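Local coordinates for MTH396 protein (Methanothermobacter thermautotrophicus, PDB 1NXH) that is of unknown function but forms an all-helical homodimer linked by disulfides between its two subunits, and belongs to the EhaM family, at residues Ser61-Cys66 / Glu101-Gly106; Arg68-Ser73 / Arg107-Ala112; Leu6-Lys11 / Ile42-Leu47; Lys96-Glu101 / Arg117-Glu122; Cys78-Val81 / Glu85-Ser88. All blocks are in the same frame, centred on the assembly; numbering follows the deposited sequence.

Contact 1 of 5, residues Ser61-Cys66 / Glu101-Gly106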
# COMPACT_ATOMS: atom_id res chain seq x y z
N SER A 61 8.13 -3.14 16.65
CA SER A 61 7.20 -4.27 16.71
C SER A 61 6.11 -4.21 15.66
O SER A 61 5.32 -5.13 15.54
CB SER A 61 6.57 -4.38 18.10
OG SER A 61 5.70 -3.29 18.33
N ALA A 62 6.06 -3.13 14.90
CA ALA A 62 5.03 -3.01 13.88
C ALA A 62 5.64 -2.96 12.50
O ALA A 62 4.96 -3.16 11.49
CB ALA A 62 4.20 -1.77 14.11
N ARG A 63 6.94 -2.68 12.46
CA ARG A 63 7.67 -2.62 11.20
C ARG A 63 7.24 -3.78 10.30
O ARG A 63 6.94 -3.58 9.12
CB ARG A 63 9.18 -2.66 11.48
CG ARG A 63 10.09 -2.91 10.27
CD ARG A 63 10.62 -1.63 9.61
NE ARG A 63 11.54 -1.96 8.52
CZ ARG A 63 12.79 -2.40 8.69
NH1 ARG A 63 13.28 -2.56 9.92
NH2 ARG A 63 13.53 -2.74 7.63
N PRO A 64 7.16 -5.02 10.85
CA PRO A 64 6.76 -6.18 10.05
C PRO A 64 5.34 -6.08 9.49
O PRO A 64 5.10 -6.20 8.29
CB PRO A 64 6.92 -7.34 11.04
CG PRO A 64 6.63 -6.70 12.35
CD PRO A 64 7.39 -5.41 12.25
N ARG A 65 4.40 -5.88 10.41
CA ARG A 65 2.99 -5.73 10.08
C ARG A 65 2.79 -4.68 8.99
O ARG A 65 2.07 -4.89 8.02
CB ARG A 65 2.24 -5.33 11.36
CG ARG A 65 0.81 -4.92 11.18
CD ARG A 65 0.15 -4.81 12.54
NE ARG A 65 0.53 -3.62 13.31
CZ ARG A 65 0.23 -2.38 12.94
NH1 ARG A 65 -0.44 -2.15 11.80
NH2 ARG A 65 0.57 -1.35 13.70
N CYS A 66 3.46 -3.54 9.14
CA CYS A 66 3.32 -2.47 8.18
C CYS A 66 3.89 -2.80 6.81
O CYS A 66 3.45 -2.26 5.78
CB CYS A 66 3.96 -1.20 8.73
SG CYS A 66 2.91 -0.35 9.96
N GLU A 101 10.47 -11.20 5.31
CA GLU A 101 11.65 -11.74 5.95
C GLU A 101 12.86 -10.99 5.41
O GLU A 101 13.73 -10.54 6.16
CB GLU A 101 11.78 -13.23 5.64
CG GLU A 101 12.77 -13.96 6.52
CD GLU A 101 12.59 -15.46 6.48
OE1 GLU A 101 11.50 -15.96 6.85
OE2 GLU A 101 13.55 -16.16 6.09
N LEU A 102 12.89 -10.84 4.09
CA LEU A 102 13.97 -10.16 3.41
C LEU A 102 14.14 -8.72 3.84
O LEU A 102 15.18 -8.34 4.39
CB LEU A 102 13.72 -10.18 1.91
CG LEU A 102 14.22 -11.42 1.20
CD1 LEU A 102 13.72 -11.43 -0.24
CD2 LEU A 102 15.73 -11.41 1.23
N VAL A 103 13.12 -7.92 3.58
CA VAL A 103 13.18 -6.51 3.90
C VAL A 103 13.55 -6.29 5.36
O VAL A 103 14.26 -5.34 5.70
CB VAL A 103 11.84 -5.81 3.52
CG1 VAL A 103 10.71 -6.79 3.62
CG2 VAL A 103 11.59 -4.59 4.39
N LEU A 104 13.09 -7.18 6.23
CA LEU A 104 13.40 -7.08 7.64
C LEU A 104 14.87 -7.36 7.90
O LEU A 104 15.41 -6.99 8.93
CB LEU A 104 12.56 -8.08 8.43
CG LEU A 104 11.33 -7.63 9.23
CD1 LEU A 104 10.87 -6.24 8.84
CD2 LEU A 104 10.24 -8.65 9.00
N ALA A 105 15.50 -8.04 6.96
CA ALA A 105 16.90 -8.38 7.12
C ALA A 105 17.78 -7.39 6.38
O ALA A 105 18.94 -7.68 6.10
CB ALA A 105 17.15 -9.78 6.62
N GLY A 106 17.23 -6.22 6.05
CA GLY A 106 18.02 -5.20 5.37
C GLY A 106 17.72 -5.00 3.89
O GLY A 106 18.08 -3.96 3.33

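Contact 2 of 5, residues Arg68-Ser73 / Arg107-Ala112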
# COMPACT_ATOMS: atom_id res chain seq x y z
N ARG A 68 3.98 -5.98 5.51
CA ARG A 68 3.08 -6.94 4.89
C ARG A 68 2.01 -6.14 4.20
O ARG A 68 1.71 -6.38 3.03
CB ARG A 68 2.44 -7.85 5.93
CG ARG A 68 3.45 -8.51 6.81
CD ARG A 68 2.87 -9.71 7.46
NE ARG A 68 2.29 -10.62 6.48
CZ ARG A 68 2.41 -11.94 6.56
NH1 ARG A 68 3.10 -12.47 7.58
NH2 ARG A 68 1.86 -12.73 5.65
N GLU A 69 1.44 -5.18 4.92
CA GLU A 69 0.40 -4.34 4.35
C GLU A 69 0.85 -3.76 3.02
O GLU A 69 0.16 -3.91 2.00
CB GLU A 69 0.06 -3.19 5.29
CG GLU A 69 -0.81 -3.57 6.47
CD GLU A 69 -1.38 -2.35 7.16
OE1 GLU A 69 -1.90 -2.49 8.29
OE2 GLU A 69 -1.32 -1.24 6.57
N LYS A 70 2.02 -3.10 3.03
CA LYS A 70 2.58 -2.49 1.83
C LYS A 70 2.67 -3.56 0.73
O LYS A 70 2.21 -3.35 -0.40
CB LYS A 70 3.97 -1.90 2.14
CG LYS A 70 4.34 -0.66 1.29
CD LYS A 70 5.58 0.09 1.84
CE LYS A 70 6.20 1.12 0.82
NZ LYS A 70 5.40 2.37 0.57
N LEU A 71 3.23 -4.71 1.07
CA LEU A 71 3.37 -5.81 0.11
C LEU A 71 2.03 -6.22 -0.47
O LEU A 71 1.85 -6.25 -1.69
CB LEU A 71 4.03 -7.02 0.77
CG LEU A 71 5.46 -6.73 1.22
CD1 LEU A 71 6.02 -7.89 2.02
CD2 LEU A 71 6.30 -6.44 -0.02
N HIS A 72 1.09 -6.53 0.40
CA HIS A 72 -0.22 -6.95 -0.02
C HIS A 72 -0.74 -5.99 -1.08
O HIS A 72 -1.23 -6.41 -2.14
CB HIS A 72 -1.19 -6.95 1.16
CG HIS A 72 -2.44 -7.71 0.90
ND1 HIS A 72 -2.47 -9.09 0.87
CD2 HIS A 72 -3.69 -7.30 0.59
CE1 HIS A 72 -3.69 -9.49 0.55
NE2 HIS A 72 -4.45 -8.43 0.37
N SER A 73 -0.60 -4.70 -0.79
CA SER A 73 -1.06 -3.65 -1.68
C SER A 73 -0.27 -3.63 -2.98
O SER A 73 -0.82 -3.85 -4.05
CB SER A 73 -0.93 -2.28 -1.04
OG SER A 73 -1.20 -1.29 -2.01
N ARG A 107 17.08 -5.98 3.27
CA ARG A 107 16.75 -5.89 1.86
C ARG A 107 16.02 -4.59 1.57
O ARG A 107 15.12 -4.20 2.31
CB ARG A 107 15.89 -7.09 1.45
CG ARG A 107 16.20 -7.66 0.08
CD ARG A 107 16.08 -6.61 -1.01
NE ARG A 107 16.40 -7.16 -2.33
CZ ARG A 107 17.58 -7.68 -2.66
NH1 ARG A 107 18.57 -7.72 -1.77
NH2 ARG A 107 17.76 -8.16 -3.88
N GLU A 108 16.43 -3.90 0.51
CA GLU A 108 15.78 -2.65 0.12
C GLU A 108 14.36 -2.95 -0.36
O GLU A 108 14.19 -3.69 -1.33
CB GLU A 108 16.55 -1.99 -1.01
CG GLU A 108 15.88 -0.75 -1.57
CD GLU A 108 16.32 0.49 -0.84
OE1 GLU A 108 16.26 0.50 0.40
OE2 GLU A 108 16.71 1.47 -1.52
N TYR A 109 13.35 -2.37 0.28
CA TYR A 109 11.97 -2.63 -0.12
C TYR A 109 11.88 -2.70 -1.63
O TYR A 109 11.49 -3.72 -2.20
CB TYR A 109 11.00 -1.53 0.35
CG TYR A 109 9.56 -1.89 0.06
CD1 TYR A 109 9.00 -3.03 0.63
CD2 TYR A 109 8.78 -1.16 -0.84
CE1 TYR A 109 7.71 -3.44 0.31
CE2 TYR A 109 7.48 -1.56 -1.16
CZ TYR A 109 6.96 -2.72 -0.58
OH TYR A 109 5.71 -3.22 -0.92
N SER A 110 12.23 -1.59 -2.26
CA SER A 110 12.21 -1.46 -3.70
C SER A 110 12.67 -2.78 -4.29
O SER A 110 11.89 -3.50 -4.91
CB SER A 110 13.17 -0.37 -4.12
OG SER A 110 13.50 0.44 -3.01
N GLU A 111 13.94 -3.09 -4.07
CA GLU A 111 14.49 -4.32 -4.60
C GLU A 111 13.69 -5.54 -4.17
O GLU A 111 13.38 -6.39 -5.00
CB GLU A 111 15.95 -4.45 -4.17
CG GLU A 111 16.81 -3.29 -4.66
CD GLU A 111 18.16 -3.22 -3.96
OE1 GLU A 111 18.82 -4.28 -3.86
OE2 GLU A 111 18.55 -2.12 -3.52
N ALA A 112 13.34 -5.62 -2.89
CA ALA A 112 12.58 -6.75 -2.36
C ALA A 112 11.22 -6.96 -3.04
O ALA A 112 10.81 -8.10 -3.31
CB ALA A 112 12.38 -6.59 -0.85

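Contact 3 of 5, residues Leu6-Lys11 / Ile42-Leu47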
# COMPACT_ATOMS: atom_id res chain seq x y z
N LEU A 6 14.13 23.50 27.64
CA LEU A 6 14.64 22.16 27.91
C LEU A 6 13.94 21.08 27.10
O LEU A 6 14.58 20.37 26.34
CB LEU A 6 14.49 21.84 29.40
CG LEU A 6 15.17 20.55 29.88
CD1 LEU A 6 16.57 20.42 29.25
CD2 LEU A 6 15.27 20.57 31.41
N MSE A 7 12.63 20.98 27.28
CA MSE A 7 11.81 20.00 26.56
C MSE A 7 12.16 19.93 25.06
O MSE A 7 12.45 18.85 24.52
CB MSE A 7 10.33 20.34 26.75
CG MSE A 7 9.83 20.11 28.18
SE MSE A 7 8.48 21.35 28.80
CE MSE A 7 9.60 22.46 29.92
N ARG A 8 12.11 21.10 24.40
CA ARG A 8 12.43 21.24 22.98
C ARG A 8 13.75 20.53 22.66
O ARG A 8 13.93 19.95 21.59
CB ARG A 8 12.58 22.72 22.63
CG ARG A 8 11.30 23.43 22.26
CD ARG A 8 10.81 22.95 20.90
NE ARG A 8 11.78 23.20 19.84
CZ ARG A 8 11.56 22.99 18.54
NH1 ARG A 8 10.38 22.53 18.13
NH2 ARG A 8 12.51 23.25 17.65
N LEU A 9 14.67 20.59 23.61
CA LEU A 9 15.98 19.99 23.46
C LEU A 9 15.93 18.48 23.71
O LEU A 9 16.41 17.68 22.90
CB LEU A 9 16.93 20.63 24.46
CG LEU A 9 18.42 20.60 24.17
CD1 LEU A 9 18.74 21.44 22.92
CD2 LEU A 9 19.13 21.16 25.38
N MSE A 10 15.36 18.12 24.86
CA MSE A 10 15.22 16.74 25.27
C MSE A 10 14.76 15.86 24.10
O MSE A 10 15.34 14.80 23.84
CB MSE A 10 14.21 16.67 26.40
CG MSE A 10 14.59 17.49 27.61
SE MSE A 10 15.41 16.35 28.90
CE MSE A 10 13.78 15.74 29.69
N LYS A 11 13.73 16.32 23.40
CA LYS A 11 13.19 15.57 22.26
C LYS A 11 14.01 15.75 21.00
O LYS A 11 14.21 14.80 20.23
CB LYS A 11 11.74 15.95 22.00
CG LYS A 11 11.48 17.40 21.71
CD LYS A 11 9.97 17.67 21.57
CE LYS A 11 9.22 17.38 22.88
NZ LYS A 11 7.75 17.64 22.81
N ILE A 42 7.91 18.50 12.16
CA ILE A 42 6.52 18.08 12.21
C ILE A 42 6.37 17.16 13.40
O ILE A 42 5.45 17.32 14.21
CB ILE A 42 6.12 17.32 10.94
CG1 ILE A 42 5.96 18.30 9.78
CG2 ILE A 42 4.82 16.57 11.15
CD1 ILE A 42 5.73 17.64 8.45
N LEU A 43 7.27 16.19 13.50
CA LEU A 43 7.24 15.27 14.62
C LEU A 43 7.34 16.12 15.87
O LEU A 43 6.54 15.98 16.80
CB LEU A 43 8.43 14.33 14.55
CG LEU A 43 8.50 13.47 13.30
CD1 LEU A 43 9.72 12.58 13.40
CD2 LEU A 43 7.26 12.62 13.17
N MSE A 44 8.34 17.00 15.89
CA MSE A 44 8.56 17.90 17.01
C MSE A 44 7.26 18.60 17.34
O MSE A 44 6.89 18.74 18.51
CB MSE A 44 9.60 18.96 16.64
CG MSE A 44 11.02 18.49 16.71
SE MSE A 44 11.54 18.18 18.53
CE MSE A 44 11.47 19.99 19.14
N ASP A 45 6.57 19.04 16.30
CA ASP A 45 5.32 19.75 16.44
C ASP A 45 4.14 18.90 16.88
O ASP A 45 3.32 19.35 17.68
CB ASP A 45 4.97 20.45 15.13
CG ASP A 45 3.63 21.15 15.19
OD1 ASP A 45 2.60 20.48 15.00
OD2 ASP A 45 3.60 22.38 15.44
N LYS A 46 4.05 17.67 16.39
CA LYS A 46 2.92 16.82 16.74
C LYS A 46 3.10 16.01 18.01
O LYS A 46 2.44 16.26 19.01
CB LYS A 46 2.56 15.88 15.59
CG LYS A 46 2.19 16.56 14.25
CD LYS A 46 0.76 17.14 14.17
CE LYS A 46 0.48 17.72 12.77
NZ LYS A 46 -0.84 18.38 12.63
N LEU A 47 3.99 15.03 17.96
CA LEU A 47 4.23 14.15 19.11
C LEU A 47 4.78 14.83 20.38
O LEU A 47 5.68 15.67 20.30
CB LEU A 47 5.17 13.02 18.70
CG LEU A 47 4.70 12.18 17.50
CD1 LEU A 47 5.84 11.29 17.02
CD2 LEU A 47 3.49 11.36 17.88

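Contact 4 of 5, residues Lys96-Glu101 / Arg117-Glu122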
# COMPACT_ATOMS: atom_id res chain seq x y z
N LYS A 96 4.13 -13.23 1.36
CA LYS A 96 4.32 -12.02 2.13
C LYS A 96 5.36 -12.27 3.22
O LYS A 96 6.15 -11.39 3.55
CB LYS A 96 2.98 -11.56 2.72
CG LYS A 96 2.05 -10.96 1.66
CD LYS A 96 0.57 -11.22 1.96
CE LYS A 96 0.08 -10.43 3.17
NZ LYS A 96 -1.33 -10.79 3.55
N ASP A 97 5.37 -13.50 3.75
CA ASP A 97 6.31 -13.85 4.80
C ASP A 97 7.75 -13.70 4.33
O ASP A 97 8.52 -12.90 4.87
CB ASP A 97 6.09 -15.28 5.26
CG ASP A 97 4.81 -15.44 6.05
OD1 ASP A 97 4.42 -14.47 6.73
OD2 ASP A 97 4.21 -16.53 6.01
N GLU A 98 8.09 -14.49 3.32
CA GLU A 98 9.44 -14.48 2.76
C GLU A 98 9.92 -13.13 2.29
O GLU A 98 11.09 -12.80 2.52
CB GLU A 98 9.54 -15.47 1.62
CG GLU A 98 8.28 -15.64 0.84
CD GLU A 98 8.40 -16.78 -0.13
OE1 GLU A 98 9.00 -17.80 0.27
OE2 GLU A 98 7.90 -16.66 -1.27
N ILE A 99 9.07 -12.34 1.64
CA ILE A 99 9.51 -11.02 1.19
C ILE A 99 9.77 -10.16 2.41
O ILE A 99 10.78 -9.46 2.49
CB ILE A 99 8.46 -10.26 0.33
CG1 ILE A 99 7.95 -11.15 -0.81
CG2 ILE A 99 9.09 -8.97 -0.25
CD1 ILE A 99 8.98 -11.47 -1.86
N THR A 100 8.85 -10.21 3.36
CA THR A 100 9.00 -9.45 4.58
C THR A 100 10.26 -9.90 5.30
O THR A 100 11.04 -9.09 5.81
CB THR A 100 7.78 -9.67 5.47
OG1 THR A 100 6.68 -8.94 4.91
CG2 THR A 100 8.04 -9.22 6.89
N GLU A 101 10.47 -11.20 5.31
CA GLU A 101 11.65 -11.74 5.95
C GLU A 101 12.86 -10.99 5.41
O GLU A 101 13.73 -10.54 6.16
CB GLU A 101 11.78 -13.23 5.64
CG GLU A 101 12.77 -13.96 6.52
CD GLU A 101 12.59 -15.46 6.48
OE1 GLU A 101 11.50 -15.96 6.85
OE2 GLU A 101 13.55 -16.16 6.09
N ARG A 117 7.45 -9.72 -6.90
CA ARG A 117 6.72 -9.62 -8.14
C ARG A 117 7.07 -10.91 -8.88
O ARG A 117 6.19 -11.63 -9.38
CB ARG A 117 7.22 -8.42 -8.92
CG ARG A 117 6.32 -8.00 -10.05
CD ARG A 117 5.54 -6.79 -9.65
NE ARG A 117 6.45 -5.73 -9.23
CZ ARG A 117 6.06 -4.53 -8.80
NH1 ARG A 117 4.77 -4.21 -8.72
NH2 ARG A 117 6.99 -3.63 -8.44
N ARG A 118 8.37 -11.22 -8.91
CA ARG A 118 8.86 -12.43 -9.57
C ARG A 118 8.20 -13.71 -9.04
O ARG A 118 7.53 -14.42 -9.80
CB ARG A 118 10.40 -12.54 -9.41
CG ARG A 118 11.20 -11.67 -10.40
CD ARG A 118 12.66 -12.16 -10.60
NE ARG A 118 13.56 -11.80 -9.50
CZ ARG A 118 14.00 -10.57 -9.23
NH1 ARG A 118 13.63 -9.54 -9.99
NH2 ARG A 118 14.81 -10.37 -8.20
N ARG A 119 8.37 -14.00 -7.76
CA ARG A 119 7.79 -15.21 -7.21
C ARG A 119 6.27 -15.22 -7.40
O ARG A 119 5.67 -16.28 -7.45
CB ARG A 119 8.15 -15.38 -5.74
CG ARG A 119 8.31 -16.87 -5.37
CD ARG A 119 8.91 -17.05 -3.98
NE ARG A 119 9.96 -16.06 -3.73
CZ ARG A 119 10.75 -16.04 -2.66
NH1 ARG A 119 10.62 -16.96 -1.71
NH2 ARG A 119 11.67 -15.08 -2.52
N LEU A 120 5.67 -14.04 -7.52
CA LEU A 120 4.23 -13.95 -7.73
C LEU A 120 3.91 -14.50 -9.10
O LEU A 120 3.14 -15.46 -9.23
CB LEU A 120 3.76 -12.49 -7.68
CG LEU A 120 2.28 -12.35 -8.08
CD1 LEU A 120 1.44 -13.10 -7.09
CD2 LEU A 120 1.85 -10.89 -8.13
N HIS A 121 4.48 -13.87 -10.12
CA HIS A 121 4.29 -14.29 -11.51
C HIS A 121 4.42 -15.80 -11.57
O HIS A 121 3.63 -16.49 -12.21
CB HIS A 121 5.36 -13.67 -12.41
CG HIS A 121 5.12 -12.22 -12.71
ND1 HIS A 121 4.07 -11.79 -13.48
CD2 HIS A 121 5.78 -11.11 -12.31
CE1 HIS A 121 4.08 -10.47 -13.54
NE2 HIS A 121 5.11 -10.03 -12.84
N GLU A 122 5.43 -16.30 -10.87
CA GLU A 122 5.69 -17.72 -10.80
C GLU A 122 4.39 -18.41 -10.41
O GLU A 122 3.83 -19.20 -11.18
CB GLU A 122 6.75 -17.98 -9.74
CG GLU A 122 7.40 -19.32 -9.83
CD GLU A 122 8.86 -19.24 -9.45
OE1 GLU A 122 9.13 -18.62 -8.40
OE2 GLU A 122 9.71 -19.78 -10.19

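Contact 5 of 5, residues Cys78-Val81 / Glu85-Ser88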
# COMPACT_ATOMS: atom_id res chain seq x y z
N CYS A 78 -5.18 -7.35 -3.16
CA CYS A 78 -6.57 -7.06 -2.82
C CYS A 78 -7.39 -7.77 -3.88
O CYS A 78 -8.42 -8.38 -3.59
CB CYS A 78 -6.84 -5.55 -2.89
SG CYS A 78 -8.50 -4.98 -2.38
N TRP A 79 -6.90 -7.69 -5.12
CA TRP A 79 -7.57 -8.28 -6.27
C TRP A 79 -7.28 -9.74 -6.44
O TRP A 79 -8.18 -10.58 -6.46
CB TRP A 79 -7.17 -7.55 -7.54
CG TRP A 79 -7.66 -6.16 -7.60
CD1 TRP A 79 -6.98 -5.03 -7.25
CD2 TRP A 79 -8.97 -5.75 -7.97
NE1 TRP A 79 -7.80 -3.93 -7.39
CE2 TRP A 79 -9.03 -4.35 -7.83
CE3 TRP A 79 -10.11 -6.44 -8.41
CZ2 TRP A 79 -10.17 -3.61 -8.12
CZ3 TRP A 79 -11.26 -5.71 -8.70
CH2 TRP A 79 -11.28 -4.30 -8.55
N LEU A 80 -6.00 -10.05 -6.59
CA LEU A 80 -5.60 -11.42 -6.79
C LEU A 80 -6.14 -12.38 -5.75
O LEU A 80 -6.34 -13.55 -6.04
CB LEU A 80 -4.08 -11.50 -6.84
CG LEU A 80 -3.54 -11.36 -8.26
CD1 LEU A 80 -4.46 -10.51 -9.09
CD2 LEU A 80 -2.15 -10.76 -8.19
N VAL A 81 -6.41 -11.90 -4.55
CA VAL A 81 -6.89 -12.79 -3.53
C VAL A 81 -8.28 -12.44 -3.03
O VAL A 81 -9.27 -13.08 -3.41
CB VAL A 81 -5.90 -12.82 -2.38
CG1 VAL A 81 -6.37 -13.75 -1.28
CG2 VAL A 81 -4.53 -13.28 -2.91
N GLU A 85 -9.54 -14.19 -6.20
CA GLU A 85 -9.19 -15.48 -5.63
C GLU A 85 -8.33 -16.31 -6.59
O GLU A 85 -8.36 -17.54 -6.57
CB GLU A 85 -10.45 -16.26 -5.27
CG GLU A 85 -11.36 -15.55 -4.31
CD GLU A 85 -12.50 -16.44 -3.86
OE1 GLU A 85 -12.22 -17.53 -3.32
OE2 GLU A 85 -13.68 -16.06 -4.04
N ILE A 86 -7.58 -15.63 -7.44
CA ILE A 86 -6.68 -16.25 -8.39
C ILE A 86 -5.53 -16.90 -7.61
O ILE A 86 -4.87 -17.83 -8.10
CB ILE A 86 -6.08 -15.20 -9.32
CG1 ILE A 86 -7.17 -14.60 -10.19
CG2 ILE A 86 -4.97 -15.80 -10.15
CD1 ILE A 86 -6.68 -13.43 -11.02
N ILE A 87 -5.28 -16.39 -6.41
CA ILE A 87 -4.22 -16.92 -5.55
C ILE A 87 -4.68 -17.33 -4.14
O ILE A 87 -5.34 -16.58 -3.43
CB ILE A 87 -3.07 -15.92 -5.45
CG1 ILE A 87 -2.33 -15.93 -6.79
CG2 ILE A 87 -2.17 -16.26 -4.28
CD1 ILE A 87 -1.14 -15.05 -6.84
N SER A 88 -4.31 -18.54 -3.75
CA SER A 88 -4.70 -19.05 -2.46
C SER A 88 -4.16 -18.17 -1.37
O SER A 88 -3.09 -17.57 -1.51
CB SER A 88 -4.16 -20.46 -2.25
OG SER A 88 -2.75 -20.43 -2.16

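Contact 1 of 5, residues Ser61-Cys66 / Glu101-Gly106
R63, in the first turn of helix 63-74, reaches across to V103 and L104 at the end of helix 89-104. Its CB points toward that helix. The next atom, CG, lies anti to the backbone N (chi1 167°) and meets CD1 of L104 at 3.7 Å. The chain then bends at chi2 (94°). This turn brings the guanidinium over the same methyl, so L104 CD1 sits 4.3 Å above the guanidinium plane, over its centre. At the tip, R63 NH2 comes within 3.3 Å of V103 O, but the angle is too poor for a hydrogen bond. That carbonyl is already used: G106 N donates to V103 O at 3.1 Å. The bond belongs to a Schellman motif in which G106, with positive phi, is the C-prime residue. P64 adds an apolar touch, with its CB 4.1 Å from L104 CD2, so the two methyls of L104 serve different partners. R63 also packs on W79 of the second subunit, and C66 forms a disulfide with C78 of that subunit. The contact is mostly aliphatic. Its one charged group lies over a methyl and near a helix-end carbonyl, whose partial negative charge probably suits the guanidinium.

Contact 2 of 5, residues Arg68-Ser73 / Arg107-Ala112
The hydroxyl of Y109 lies against K70 and L71 and makes its polar bond one turn further along, with OD1 of D74. The tyrosine stands in the first turn of helix 109-124 and points at helix 63-74. Its CG is anti to the backbone N (chi1 -173°), which carries the ring toward that helix. K70 and L71 receive it on two different sides. The aliphatic chain of K70 lies over one ring face. Its CD is 4.2 Å from the ring centroid and 22° off the ring normal, a CH-pi contact displaced toward the rim. Further out, K70 CE is 3.6 Å from CE2 of Y109. L71 comes instead at the ring edge, near the ring plane, where its CD2 faces CE1 and OH of Y109. The charged end of K70 runs past the ring, and NZ is hydrogen-bonded to OE1 of Q76 of the second subunit. A phenylalanine in place of Y109 could still pack against K70 and L71, but would probably leave D74 OD1 without this hydroxyl partner and the ring less firmly fixed. Just before the tyrosine, E108 takes the N-cap position, and its O accepts the bond from A112 N. The contact thus joins the start of helix 109-124 to the C-terminal half of helix 63-74. Helix 89-104 lies against the same part of helix 63-74: L71 touches T100 there, and R68 makes salt bridges with E93 and D97.

Contact 3 of 5, residues Leu6-Lys11 / Ile42-Leu47
The guanidinium of R8 has the end of M44 over one face. M44 is a selenomethionine, and its CE is the atom that sits there, although the modelled spacing is too tight to be relied on. In the same chain, R8 NH2 lies near R12 NH1, two like charges close together. R8 gets its group into place by bends at chi2 (-71°) and chi3, which turn its end toward helix 36-46. CE of M44 also meets R8 CD at 3.5 Å. M44 is bent too, at chi2 and chi3, and its chain slants across both R8 and K11. K11 crosses M44 nearer the selenium. Its methylene groups pass that atom, with K11 CD 3.5 Å from M44 SE and CG also touching. CD of K11 is 3.7 Å from CE of M44. The amine end goes on toward L47, but K11 NZ stays 3.8 Å from L47 O. M44 supplies more than half of the surface buried here. It also packs on R12 and L15 of helix 5-15, while K11 touches M49 and L52 of helix 49-60. The contact therefore joins the first helix of the chain to helix 36-46. Its chemistry is probably mainly dispersion: selenium, where the natural protein has sulfur, against the methylenes of K11, and the methyl against the guanidinium face and CD of R8. The segments contribute no anion to this contact.

Contact 4 of 5, residues Lys96-Glu101 / Arg117-Glu122
R119 reaches from helix 109-124 to the carboxylate of E98 on helix 89-104, and its outer end overlaps that group. The two helices follow each other in the chain and run roughly antiparallel, forming a helical hairpin. E98 and R119 come from opposite directions and meet on its surface. A salt bridge links E98 OE1 to R119 NH1 at 2.7 Å, but the detail of the overlap is doubtful, because NH1 is modelled too close to E98. The carboxylate and guanidinium planes are turned 59° apart, a value that shares this doubt. NH2 of R119 has a second acid partner, E115 OE1, on its own helix. A leucine in place of R119 would probably leave E98 without its partner across the hairpin, and E115 with R118 but without the bond to R119 NH2. Deeper in, I99 turns its end toward helix 109-124 and packs on L71 of helix 63-74. L120 packs on L80 of helix 77-83. On helix 89-104, K96 O accepts two bonds, from T100 N at 3.0 Å and from T100 OG1 at 2.9 Å. The two donors approach from opposite faces of the carbonyl plane, and OG1 is tilted 29° from it.

Contact 5 of 5, residues Cys78-Val81 / Glu85-Ser88
V81 and I87 cross at about a right angle, with V81 CG2 3.9 Å from I87 CB. The same methyl of V81 lies 3.4 Å from I87 O, so it touches both backbone and side chain. L80 and I86 meet more slantwise and only at their ends, where the two CD1 atoms are 4.1 Å apart. Between these pairs the backbone folds back on itself. E85 has positive phi (73°) and is the first residue to leave helical angles after helix 77-83. Its CG sits 3.4 Å from V81 O. The turn brings the following amides to the carbonyl of L80. I87 N donates to L80 O at 3.1 Å with an angle of 151°, and I86 N adds a weak bond at 2.8 Å. S88 OG then caps D91 N and starts helix 89-104. The salt bridge from E85 OE2 to R58 of the second subunit, with the disulfide of C78, ties this turn to that subunit. I86 and I87 also pack on L124, and V81 on V89 and A92. In chemical terms, the carbonyl of buried L80 is met by one sound and one weak amide bond from the loop, while branched aliphatic side chains close round the turn.

How the contacts relate
Contacts 1, 2, 4 and 5 belong to one cluster of helices, and contact 3 lies apart, its centre about 27 Å from that of contact 1 and 44 Å from that of contact 5. Contacts 1 and 2 share helix 63-74, with centres about 9 Å apart, and meet at L102 O and R107 N, a probable hydrogen bond. The centres of contacts 2 and 4 are also about 9 Å apart, and H72 packs on K96 between them. Contact 5 joins contact 4 where L120 packs on I87. Contacts 1 and 5 hold the two cysteines that pair between subunits, C66 and C78, although their centres within one chain are about 23 Å apart. The function is unknown, so no contact can be related to an active site.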